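Local coordinates for protein TgTwinScan_2721 - E2 domain (Toxoplasma gondii, PDB 2F4Z) that probably accepts activated ubiquitin from an E1 enzyme and passes it on toward target proteins, as ubiquitin-conjugating (E2) enzymes do, at residues A35-E40 / D73-R78; P109-V114 / T146-I151; G86-G91 / L178-A183; G79-P84 / A153-P158. All blocks are in the same frame, centred on the assembly; numbering follows the deposited sequence.

Contact 1: A35-E40 / D73-R78; sequences ARLLKE and DIHRWR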
# COMPACT_ATOMS: atom_id res chain seq x y z
N ALA A 35 2.04 9.44 -16.52
CA ALA A 35 3.30 8.97 -15.98
C ALA A 35 3.10 7.94 -14.82
O ALA A 35 3.80 6.91 -14.75
CB ALA A 35 4.14 10.15 -15.52
N ARG A 36 2.15 8.24 -13.91
CA ARG A 36 1.84 7.30 -12.82
C ARG A 36 1.34 5.96 -13.35
O ARG A 36 1.85 4.90 -12.96
CB ARG A 36 0.80 7.86 -11.83
CG ARG A 36 0.59 6.81 -10.71
CD ARG A 36 -0.40 7.23 -9.70
NE ARG A 36 -0.87 6.10 -8.89
CZ ARG A 36 -1.05 6.13 -7.56
NH1 ARG A 36 -0.69 7.19 -6.86
NH2 ARG A 36 -1.60 5.10 -6.92
N LEU A 37 0.39 6.01 -14.27
CA LEU A 37 -0.22 4.79 -14.77
C LEU A 37 0.79 3.92 -15.52
O LEU A 37 0.88 2.69 -15.28
CB LEU A 37 -1.49 5.11 -15.58
CG LEU A 37 -2.78 5.42 -14.81
CD1 LEU A 37 -3.90 5.81 -15.78
CD2 LEU A 37 -3.20 4.16 -14.04
N LEU A 38 1.65 4.57 -16.33
CA LEU A 38 2.77 3.86 -17.02
C LEU A 38 3.80 3.21 -16.08
O LEU A 38 4.27 2.10 -16.31
CB LEU A 38 3.46 4.78 -18.05
CG LEU A 38 2.58 4.92 -19.30
CD1 LEU A 38 2.99 6.13 -20.12
CD2 LEU A 38 2.65 3.62 -20.11
N LYS A 39 4.13 3.89 -14.99
CA LYS A 39 5.05 3.36 -14.02
C LYS A 39 4.43 2.24 -13.20
O LYS A 39 5.14 1.29 -12.86
CB LYS A 39 5.54 4.45 -13.08
CG LYS A 39 6.33 3.87 -11.91
CD LYS A 39 7.54 4.66 -11.54
CE LYS A 39 8.35 3.83 -10.52
NZ LYS A 39 7.50 3.40 -9.32
N GLU A 40 3.13 2.36 -12.85
CA GLU A 40 2.41 1.24 -12.29
C GLU A 40 2.49 0.01 -13.15
O GLU A 40 2.86 -1.04 -12.68
CB GLU A 40 0.93 1.58 -11.97
CG GLU A 40 0.83 2.45 -10.77
CD GLU A 40 -0.55 2.39 -10.11
OE1 GLU A 40 -1.01 1.26 -9.96
OE2 GLU A 40 -1.16 3.44 -9.81
N ASP A 73 -5.43 2.26 -24.89
CA ASP A 73 -5.88 3.20 -23.82
C ASP A 73 -5.27 2.86 -22.44
O ASP A 73 -5.60 1.80 -21.90
CB ASP A 73 -7.41 3.10 -23.72
CG ASP A 73 -8.02 4.20 -22.94
OD1 ASP A 73 -9.23 4.40 -23.07
OD2 ASP A 73 -7.34 4.88 -22.16
N ILE A 74 -4.43 3.72 -21.85
CA ILE A 74 -3.84 3.42 -20.51
C ILE A 74 -4.87 3.49 -19.34
O ILE A 74 -4.50 3.25 -18.20
CB ILE A 74 -2.73 4.41 -20.02
CG1 ILE A 74 -2.69 5.64 -20.86
CG2 ILE A 74 -1.38 3.70 -19.56
CD1 ILE A 74 -3.81 6.56 -20.49
N HIS A 75 -6.11 3.91 -19.65
CA HIS A 75 -7.26 3.94 -18.71
C HIS A 75 -8.13 2.70 -18.83
O HIS A 75 -9.16 2.60 -18.15
CB HIS A 75 -8.09 5.21 -18.93
CG HIS A 75 -7.46 6.42 -18.34
ND1 HIS A 75 -6.56 7.20 -19.03
CD2 HIS A 75 -7.50 6.93 -17.08
CE1 HIS A 75 -6.11 8.15 -18.24
NE2 HIS A 75 -6.67 8.02 -17.05
N ARG A 76 -7.74 1.77 -19.69
CA ARG A 76 -8.47 0.51 -19.79
C ARG A 76 -7.46 -0.63 -19.75
O ARG A 76 -6.55 -0.72 -20.60
CB ARG A 76 -9.33 0.50 -21.07
CG ARG A 76 -10.24 -0.73 -21.15
CD ARG A 76 -11.28 -0.73 -19.99
NE ARG A 76 -12.30 -1.76 -20.17
CZ ARG A 76 -13.46 -1.57 -20.79
NH1 ARG A 76 -14.30 -2.59 -20.89
NH2 ARG A 76 -13.77 -0.38 -21.31
N TRP A 77 -7.52 -1.44 -18.72
CA TRP A 77 -6.54 -2.52 -18.55
C TRP A 77 -7.25 -3.85 -18.40
O TRP A 77 -8.45 -3.94 -18.06
CB TRP A 77 -5.70 -2.36 -17.27
CG TRP A 77 -4.70 -1.22 -17.12
CD1 TRP A 77 -4.63 -0.06 -17.85
CD2 TRP A 77 -3.69 -1.11 -16.11
NE1 TRP A 77 -3.63 0.76 -17.37
CE2 TRP A 77 -3.03 0.13 -16.30
CE3 TRP A 77 -3.28 -1.95 -15.07
CZ2 TRP A 77 -1.98 0.56 -15.46
CZ3 TRP A 77 -2.22 -1.53 -14.24
CH2 TRP A 77 -1.58 -0.29 -14.46
N ARG A 78 -6.47 -4.89 -18.58
CA ARG A 78 -6.86 -6.25 -18.29
C ARG A 78 -5.93 -6.72 -17.18
O ARG A 78 -4.72 -6.46 -17.26
CB ARG A 78 -6.61 -7.05 -19.54
CG ARG A 78 -7.39 -8.25 -19.67
CD ARG A 78 -6.93 -8.94 -20.98
NE ARG A 78 -7.36 -8.21 -22.19
CZ ARG A 78 -8.60 -8.26 -22.67
NH1 ARG A 78 -9.54 -8.99 -22.03
NH2 ARG A 78 -8.91 -7.59 -23.79

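Contact 2: P109-V114 / T146-I151; sequences PKMKFV and TALLSI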
# COMPACT_ATOMS: atom_id res chain seq x y z
N PRO A 109 -9.81 2.42 -9.17
CA PRO A 109 -10.17 1.74 -10.39
C PRO A 109 -11.43 0.88 -10.14
O PRO A 109 -11.74 0.50 -8.98
CB PRO A 109 -8.92 0.87 -10.68
CG PRO A 109 -8.28 0.63 -9.42
CD PRO A 109 -8.57 1.91 -8.57
N LYS A 110 -12.19 0.62 -11.21
CA LYS A 110 -13.30 -0.34 -11.17
C LYS A 110 -12.84 -1.65 -11.80
O LYS A 110 -12.24 -1.64 -12.88
CB LYS A 110 -14.53 0.19 -11.91
CG LYS A 110 -14.70 1.72 -11.81
CD LYS A 110 -15.76 2.19 -12.88
CE LYS A 110 -16.16 1.00 -13.88
NZ LYS A 110 -17.18 1.25 -15.01
N MET A 111 -13.07 -2.76 -11.09
CA MET A 111 -12.59 -4.08 -11.48
C MET A 111 -13.72 -5.05 -11.40
O MET A 111 -14.59 -4.95 -10.52
CB MET A 111 -11.45 -4.50 -10.56
CG MET A 111 -10.24 -3.56 -10.64
SD MET A 111 -8.87 -4.38 -9.86
CE MET A 111 -7.55 -3.18 -9.97
N LYS A 112 -13.77 -5.96 -12.37
CA LYS A 112 -14.70 -7.11 -12.31
C LYS A 112 -14.06 -8.31 -13.01
O LYS A 112 -13.18 -8.12 -13.84
CB LYS A 112 -16.03 -6.79 -13.01
CG LYS A 112 -15.87 -6.48 -14.47
CD LYS A 112 -17.20 -6.19 -15.08
CE LYS A 112 -16.95 -5.64 -16.49
NZ LYS A 112 -18.18 -5.61 -17.33
N PHE A 113 -14.46 -9.53 -12.63
CA PHE A 113 -13.98 -10.71 -13.33
C PHE A 113 -14.59 -10.80 -14.71
O PHE A 113 -15.81 -10.55 -14.90
CB PHE A 113 -14.25 -11.98 -12.52
CG PHE A 113 -13.23 -12.21 -11.40
CD1 PHE A 113 -13.22 -11.40 -10.26
CD2 PHE A 113 -12.34 -13.28 -11.47
CE1 PHE A 113 -12.25 -11.63 -9.23
CE2 PHE A 113 -11.43 -13.54 -10.48
CZ PHE A 113 -11.39 -12.73 -9.33
N VAL A 114 -13.74 -11.06 -15.69
CA VAL A 114 -14.23 -11.48 -17.03
C VAL A 114 -14.38 -13.01 -17.02
O VAL A 114 -15.43 -13.50 -17.39
CB VAL A 114 -13.26 -11.01 -18.12
CG1 VAL A 114 -13.58 -11.68 -19.49
CG2 VAL A 114 -13.29 -9.48 -18.18
N THR A 146 -1.70 -3.74 -5.62
CA THR A 146 -2.27 -4.03 -4.30
C THR A 146 -3.76 -4.39 -4.42
O THR A 146 -4.18 -5.26 -3.73
CB THR A 146 -2.02 -2.88 -3.26
OG1 THR A 146 -2.75 -1.71 -3.68
CG2 THR A 146 -0.56 -2.48 -3.22
N ALA A 147 -4.54 -3.76 -5.32
CA ALA A 147 -5.92 -4.23 -5.56
C ALA A 147 -6.00 -5.67 -6.10
O ALA A 147 -6.76 -6.45 -5.53
CB ALA A 147 -6.76 -3.25 -6.43
N LEU A 148 -5.22 -5.99 -7.13
CA LEU A 148 -5.09 -7.35 -7.67
C LEU A 148 -4.63 -8.37 -6.63
O LEU A 148 -5.19 -9.47 -6.52
CB LEU A 148 -4.17 -7.44 -8.93
CG LEU A 148 -4.56 -6.60 -10.18
CD1 LEU A 148 -3.50 -6.70 -11.26
CD2 LEU A 148 -5.92 -6.95 -10.77
N LEU A 149 -3.62 -8.02 -5.85
CA LEU A 149 -3.19 -8.91 -4.76
C LEU A 149 -4.29 -9.10 -3.72
O LEU A 149 -4.46 -10.20 -3.14
CB LEU A 149 -1.92 -8.36 -4.05
CG LEU A 149 -0.60 -8.34 -4.86
CD1 LEU A 149 0.51 -7.63 -4.07
CD2 LEU A 149 -0.20 -9.76 -5.27
N SER A 150 -5.02 -8.04 -3.45
CA SER A 150 -6.08 -8.15 -2.50
C SER A 150 -7.25 -9.02 -3.05
O SER A 150 -7.89 -9.76 -2.30
CB SER A 150 -6.49 -6.74 -2.03
OG SER A 150 -7.77 -6.75 -1.44
N ILE A 151 -7.49 -8.96 -4.37
CA ILE A 151 -8.49 -9.82 -5.00
C ILE A 151 -7.99 -11.29 -4.94
O ILE A 151 -8.73 -12.24 -4.69
CB ILE A 151 -8.75 -9.39 -6.43
CG1 ILE A 151 -9.48 -8.04 -6.44
CG2 ILE A 151 -9.52 -10.49 -7.21
CD1 ILE A 151 -9.83 -7.51 -7.86

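Contact 3: G86-G91 / L178-A183; sequences GTPYEG and LFVQTA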
# COMPACT_ATOMS: atom_id res chain seq x y z
N GLY A 86 -3.83 -24.40 -3.00
CA GLY A 86 -4.65 -24.91 -1.87
C GLY A 86 -6.04 -24.32 -1.80
O GLY A 86 -6.67 -24.28 -0.73
N THR A 87 -6.56 -23.87 -2.93
CA THR A 87 -7.94 -23.37 -2.99
C THR A 87 -8.59 -24.12 -4.15
O THR A 87 -7.89 -24.71 -4.95
CB THR A 87 -7.98 -21.83 -3.29
OG1 THR A 87 -7.39 -21.62 -4.57
CG2 THR A 87 -7.13 -21.07 -2.27
N PRO A 88 -9.93 -24.11 -4.26
CA PRO A 88 -10.48 -24.66 -5.48
C PRO A 88 -10.01 -23.93 -6.77
O PRO A 88 -10.16 -24.50 -7.87
CB PRO A 88 -11.98 -24.50 -5.31
CG PRO A 88 -12.19 -23.84 -4.02
CD PRO A 88 -10.96 -23.65 -3.32
N TYR A 89 -9.38 -22.76 -6.62
CA TYR A 89 -9.00 -21.93 -7.77
C TYR A 89 -7.61 -22.26 -8.26
O TYR A 89 -7.17 -21.73 -9.27
CB TYR A 89 -9.14 -20.42 -7.42
CG TYR A 89 -10.47 -20.20 -6.79
CD1 TYR A 89 -11.63 -20.34 -7.55
CD2 TYR A 89 -10.59 -19.94 -5.42
CE1 TYR A 89 -12.87 -20.19 -6.95
CE2 TYR A 89 -11.82 -19.81 -4.82
CZ TYR A 89 -12.95 -19.91 -5.58
OH TYR A 89 -14.19 -19.73 -5.01
N GLU A 90 -6.91 -23.13 -7.53
CA GLU A 90 -5.53 -23.47 -7.86
C GLU A 90 -5.39 -23.93 -9.30
O GLU A 90 -6.21 -24.71 -9.78
CB GLU A 90 -5.02 -24.55 -6.93
CG GLU A 90 -3.59 -24.93 -7.27
CD GLU A 90 -3.02 -25.99 -6.36
OE1 GLU A 90 -3.28 -25.96 -5.12
OE2 GLU A 90 -2.28 -26.84 -6.92
N GLY A 91 -4.35 -23.45 -9.99
CA GLY A 91 -4.17 -23.75 -11.40
C GLY A 91 -5.01 -22.91 -12.35
O GLY A 91 -4.82 -22.98 -13.56
N LEU A 178 -19.80 -29.35 -1.80
CA LEU A 178 -20.32 -29.13 -3.13
C LEU A 178 -19.83 -27.75 -3.67
O LEU A 178 -19.51 -27.65 -4.86
CB LEU A 178 -21.85 -29.26 -3.21
CG LEU A 178 -22.52 -28.92 -4.56
CD1 LEU A 178 -21.94 -29.74 -5.73
CD2 LEU A 178 -23.97 -29.08 -4.51
N PHE A 179 -19.78 -26.73 -2.81
CA PHE A 179 -19.32 -25.41 -3.19
C PHE A 179 -17.91 -25.55 -3.73
O PHE A 179 -17.61 -25.00 -4.77
CB PHE A 179 -19.36 -24.37 -2.03
CG PHE A 179 -18.44 -23.21 -2.28
CD1 PHE A 179 -18.86 -22.14 -3.07
CD2 PHE A 179 -17.15 -23.23 -1.82
CE1 PHE A 179 -17.99 -21.11 -3.39
CE2 PHE A 179 -16.26 -22.21 -2.12
CZ PHE A 179 -16.68 -21.15 -2.90
N VAL A 180 -17.07 -26.31 -3.03
CA VAL A 180 -15.68 -26.46 -3.37
C VAL A 180 -15.53 -27.24 -4.70
O VAL A 180 -14.70 -26.89 -5.57
CB VAL A 180 -14.96 -27.16 -2.24
CG1 VAL A 180 -13.54 -27.50 -2.59
CG2 VAL A 180 -14.97 -26.28 -0.96
N GLN A 181 -16.34 -28.31 -4.84
CA GLN A 181 -16.43 -29.09 -6.05
C GLN A 181 -16.85 -28.25 -7.28
O GLN A 181 -16.28 -28.39 -8.36
CB GLN A 181 -17.43 -30.24 -5.81
CG GLN A 181 -17.13 -31.59 -6.51
CD GLN A 181 -18.33 -32.56 -6.39
OE1 GLN A 181 -19.00 -32.62 -5.32
NE2 GLN A 181 -18.63 -33.29 -7.48
N THR A 182 -17.90 -27.45 -7.12
CA THR A 182 -18.31 -26.51 -8.12
C THR A 182 -17.17 -25.51 -8.48
O THR A 182 -16.95 -25.24 -9.65
CB THR A 182 -19.53 -25.78 -7.68
OG1 THR A 182 -20.56 -26.74 -7.37
CG2 THR A 182 -20.05 -24.81 -8.82
N ALA A 183 -16.42 -25.03 -7.47
CA ALA A 183 -15.47 -23.95 -7.68
C ALA A 183 -14.31 -24.54 -8.45
O ALA A 183 -13.85 -23.92 -9.42
CB ALA A 183 -15.01 -23.33 -6.34

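Contact 4: G79-P84 / A153-P158; sequences GFIAGP and AMLADP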
# COMPACT_ATOMS: atom_id res chain seq x y z
N GLY A 79 -6.50 -7.28 -16.10
CA GLY A 79 -5.73 -7.84 -14.99
C GLY A 79 -5.75 -9.36 -15.10
O GLY A 79 -6.68 -9.92 -15.66
N PHE A 80 -4.69 -10.01 -14.60
CA PHE A 80 -4.53 -11.47 -14.63
C PHE A 80 -4.12 -11.87 -13.27
O PHE A 80 -3.24 -11.25 -12.70
CB PHE A 80 -3.44 -11.92 -15.63
CG PHE A 80 -3.75 -11.48 -17.01
CD1 PHE A 80 -3.14 -10.36 -17.56
CD2 PHE A 80 -4.77 -12.11 -17.72
CE1 PHE A 80 -3.50 -9.95 -18.82
CE2 PHE A 80 -5.13 -11.67 -18.94
CZ PHE A 80 -4.48 -10.61 -19.50
N ILE A 81 -4.75 -12.91 -12.75
CA ILE A 81 -4.52 -13.36 -11.38
C ILE A 81 -4.49 -14.88 -11.41
O ILE A 81 -5.32 -15.49 -12.08
CB ILE A 81 -5.68 -12.81 -10.46
CG1 ILE A 81 -5.50 -11.30 -10.28
CG2 ILE A 81 -5.70 -13.45 -9.07
CD1 ILE A 81 -6.70 -10.63 -9.55
N ALA A 82 -3.54 -15.46 -10.72
CA ALA A 82 -3.44 -16.89 -10.61
C ALA A 82 -4.27 -17.33 -9.41
O ALA A 82 -4.19 -16.74 -8.34
CB ALA A 82 -1.91 -17.31 -10.43
N GLY A 83 -5.05 -18.41 -9.56
CA GLY A 83 -5.75 -19.00 -8.42
C GLY A 83 -4.70 -19.36 -7.39
O GLY A 83 -3.68 -19.95 -7.75
N PRO A 84 -4.91 -18.99 -6.11
CA PRO A 84 -3.96 -19.32 -5.05
C PRO A 84 -3.87 -20.84 -4.84
O PRO A 84 -4.83 -21.58 -5.16
CB PRO A 84 -4.58 -18.63 -3.82
CG PRO A 84 -5.47 -17.59 -4.37
CD PRO A 84 -6.03 -18.18 -5.59
N ALA A 153 -6.15 -12.53 -2.65
CA ALA A 153 -6.27 -12.98 -1.27
C ALA A 153 -7.70 -13.32 -0.96
O ALA A 153 -7.95 -14.26 -0.19
CB ALA A 153 -5.79 -11.93 -0.31
N MET A 154 -8.64 -12.54 -1.51
CA MET A 154 -10.06 -12.84 -1.38
C MET A 154 -10.43 -14.27 -1.95
O MET A 154 -11.24 -14.99 -1.38
CB MET A 154 -10.80 -11.71 -2.08
CG MET A 154 -12.27 -11.61 -1.91
SD MET A 154 -13.24 -11.76 -3.43
CE MET A 154 -12.32 -11.04 -4.78
N LEU A 155 -9.82 -14.68 -3.05
CA LEU A 155 -9.95 -16.05 -3.56
C LEU A 155 -9.46 -17.10 -2.56
O LEU A 155 -9.94 -18.24 -2.57
CB LEU A 155 -9.14 -16.20 -4.86
CG LEU A 155 -9.80 -15.99 -6.24
CD1 LEU A 155 -10.81 -14.90 -6.29
CD2 LEU A 155 -8.71 -15.84 -7.33
N ALA A 156 -8.48 -16.74 -1.72
CA ALA A 156 -7.99 -17.65 -0.68
C ALA A 156 -8.82 -17.60 0.63
O ALA A 156 -8.65 -18.43 1.51
CB ALA A 156 -6.54 -17.41 -0.42
N ASP A 157 -9.73 -16.63 0.75
CA ASP A 157 -10.52 -16.52 1.95
C ASP A 157 -11.96 -16.11 1.67
O ASP A 157 -12.35 -15.00 1.95
CB ASP A 157 -9.79 -15.65 2.99
CG ASP A 157 -8.85 -16.49 3.89
OD1 ASP A 157 -7.59 -16.57 3.64
OD2 ASP A 157 -9.38 -17.12 4.84
N PRO A 158 -12.75 -17.05 1.10
CA PRO A 158 -14.16 -16.86 0.82
C PRO A 158 -15.00 -16.58 2.08
O PRO A 158 -14.81 -17.23 3.12
CB PRO A 158 -14.58 -18.20 0.21
CG PRO A 158 -13.33 -18.76 -0.32
CD PRO A 158 -12.29 -18.38 0.66

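Contact 1: A35-E40 / D73-R78
I74 is the first residue of the loop to meet helix 33-46, and it does so by its branch methyl: CG2 of I74 lies 4.1 Å from CD2 of L38, the two side chains crossing at about a right angle, and also reaches CB of L37. Its carbonyl oxygen takes one hydrogen bond and is also brushed by L37. CD1 of L37 rests 3.6 Å from I74 O, and the indole NE1 of W77 donates to the same oxygen at 2.8 Å, coming from above the carbonyl plane along a bent path. The loop that presents these groups is a type I turn from D73 to R76, tightened by an Asx turn in which H75 N donates to OD2 of D73 at 3.0 Å. In the ubiquitin-conjugating fold this turn joins the first two strands of the antiparallel sheet, and the N-terminal helix packs over it. H75 bends back toward the helix through its ring: CD1 of L37 sits over one face, 4.0 Å from the centroid, a CH-pi contact shifted toward the rim. W77, already on strand 77-82, brings its ring edge to the helix. CZ2 approaches L37 O at 3.6 Å, while CH2 of W77 meets CB of E40 at 4.0 Å, almost in the indole plane. Beyond that CB, the extended E40 chain carries its carboxylate to a salt bridge with R36 NE and to hydrogen bonds with the hydroxyl of Y104 and the backbone N of I144.

Contact 2: P109-V114 / T146-I151
M111 reaches from the edge strand to helix 144-156 like a straight rod. Its CG stands opposite the carbonyl carbon, and from there the chain is fully extended out to CE (chi3 -178°), so the sulfur and terminal methyl arrive together at the helix surface. CE of M111 ends 3.6 Å from CB of A147. One atom back, SD of M111 touches two branches, CD1 of I151 at 3.8 Å and CD2 of L148 at 4.0 Å, the latter side chain crossing the methionine at about a right angle. I151 divides its two arms between two partners. With chi1 at -69°, CG1 stands anti to the carbonyl carbon and leads CD1 to the methionine sulfur, while CG2 is anti to the backbone N and meets F113, 3.6 Å from CE1 of that ring. F113 and I151 run past each other in opposite directions, the methyl meeting the ring obliquely at its far end. M111 and F113, two apart on the strand, thus both feed the same side, whereas K112 between them points away. Everything that touches is apolar and buried; F94, L96 and I122 also pack on F113. The axes of strand 110-113 and helix 146-151 run in roughly the same direction, 34° apart and 10.9 Å from each other at their closest. This is the helix-on-sheet layer of the ubiquitin-conjugating alpha/beta fold, with its central helix packed against one face of the antiparallel sheet.

Contact 3: G86-G91 / L178-A183
P88 and A183 make the closest approach of this contact: CB of P88 lies 3.4 Å from CB of A183, slightly closer than usual for two carbons, which may be model error, and the proline ring rests on helix 176-190. From the same spot the ring also spreads over the preceding turn, where CB of P88 sits 3.6 Å from V180 O and CG of P88 reaches CG1 of V180 at 4.2 Å. Y89 comes at the alanine methyl from another direction, with CE1 of Y89 3.8 Å from CB of A183. Its CG is anti to the carbonyl carbon (chi1 -48°), which carries the ring along the helix until the hydroxyl OH stands 3.6 Å from CZ of F179. That buried hydroxyl is satisfied by a hydrogen bond with the backbone O of W118, whose indole in turn meets the F179 ring. Both loop residues are held in position by a type I turn from T87 to E90, which includes an ST turn from Y89 N to OG1 of T87, and by G86 N donating to OE1 of E90. The segment, reading GTPYEG, belongs to the Thr-Pro-Tyr-containing loop between the second and third strands of ubiquitin-conjugating enzymes, fastened here onto a C-terminal helix of the fold.

Contact 4: G79-P84 / A153-P158
The pyrrolidine ring of P84 lies against L155 at about a right angle, and this is where the contact is tight: CD of P84 is 3.8 Å from CB of L155, and CD2 of the same leucine closes on that CD at 4.0 Å. The leucine takes an unusual shape, with chi1 at -93°, off the normal staggered value, and it reaches inward past the proline toward the sheet. There CD2 of L155 finds CG2 of I81 at 4.2 Å, a buried pair that I122, L148 and I151 help to enclose. G83, next to the proline, adds only its backbone, its CA standing 4.5 Å from CD2 of L155. Toward solvent the fit slackens. A156 is exposed, and its CB meets CG of P84 at 4.1 Å, with little surface shared. In the ubiquitin-conjugating fold this is the place where strand 77-82 runs out beside the last turn of helix 144-156. Polar groups here find partners elsewhere: A82 O accepts from Q152 NE2, M154 O bonds with H119 NE2, and P84 O with T87 OG1. Between the two segments themselves only carbon meets carbon, so their relative position depends on shape and burial, and these directional bonds go to residues outside them.

Overall arrangement
Contact 2 is the core. Contact 4 shares helix 144-156 and the sheet with it, touching it where F113 meets L155, but runs out to the surface at A156. Contacts 1 and 3 lie on opposite sides of the chain's centre, 32 Å apart between centres, and each ties down a helix of its own; contact 3 is buried though far from the middle, contact 1 only partly so. Contact 1 shares strand 77-82 with contact 4, whereas contact 3 joins contact 4 through Y89 and T87 against L155 and A156. In the outer pair, turns and side-chain hydrogen bonds shape the loops, with a salt bridge inside the helix of contact 1, yet what crosses is van der Waals contact throughout.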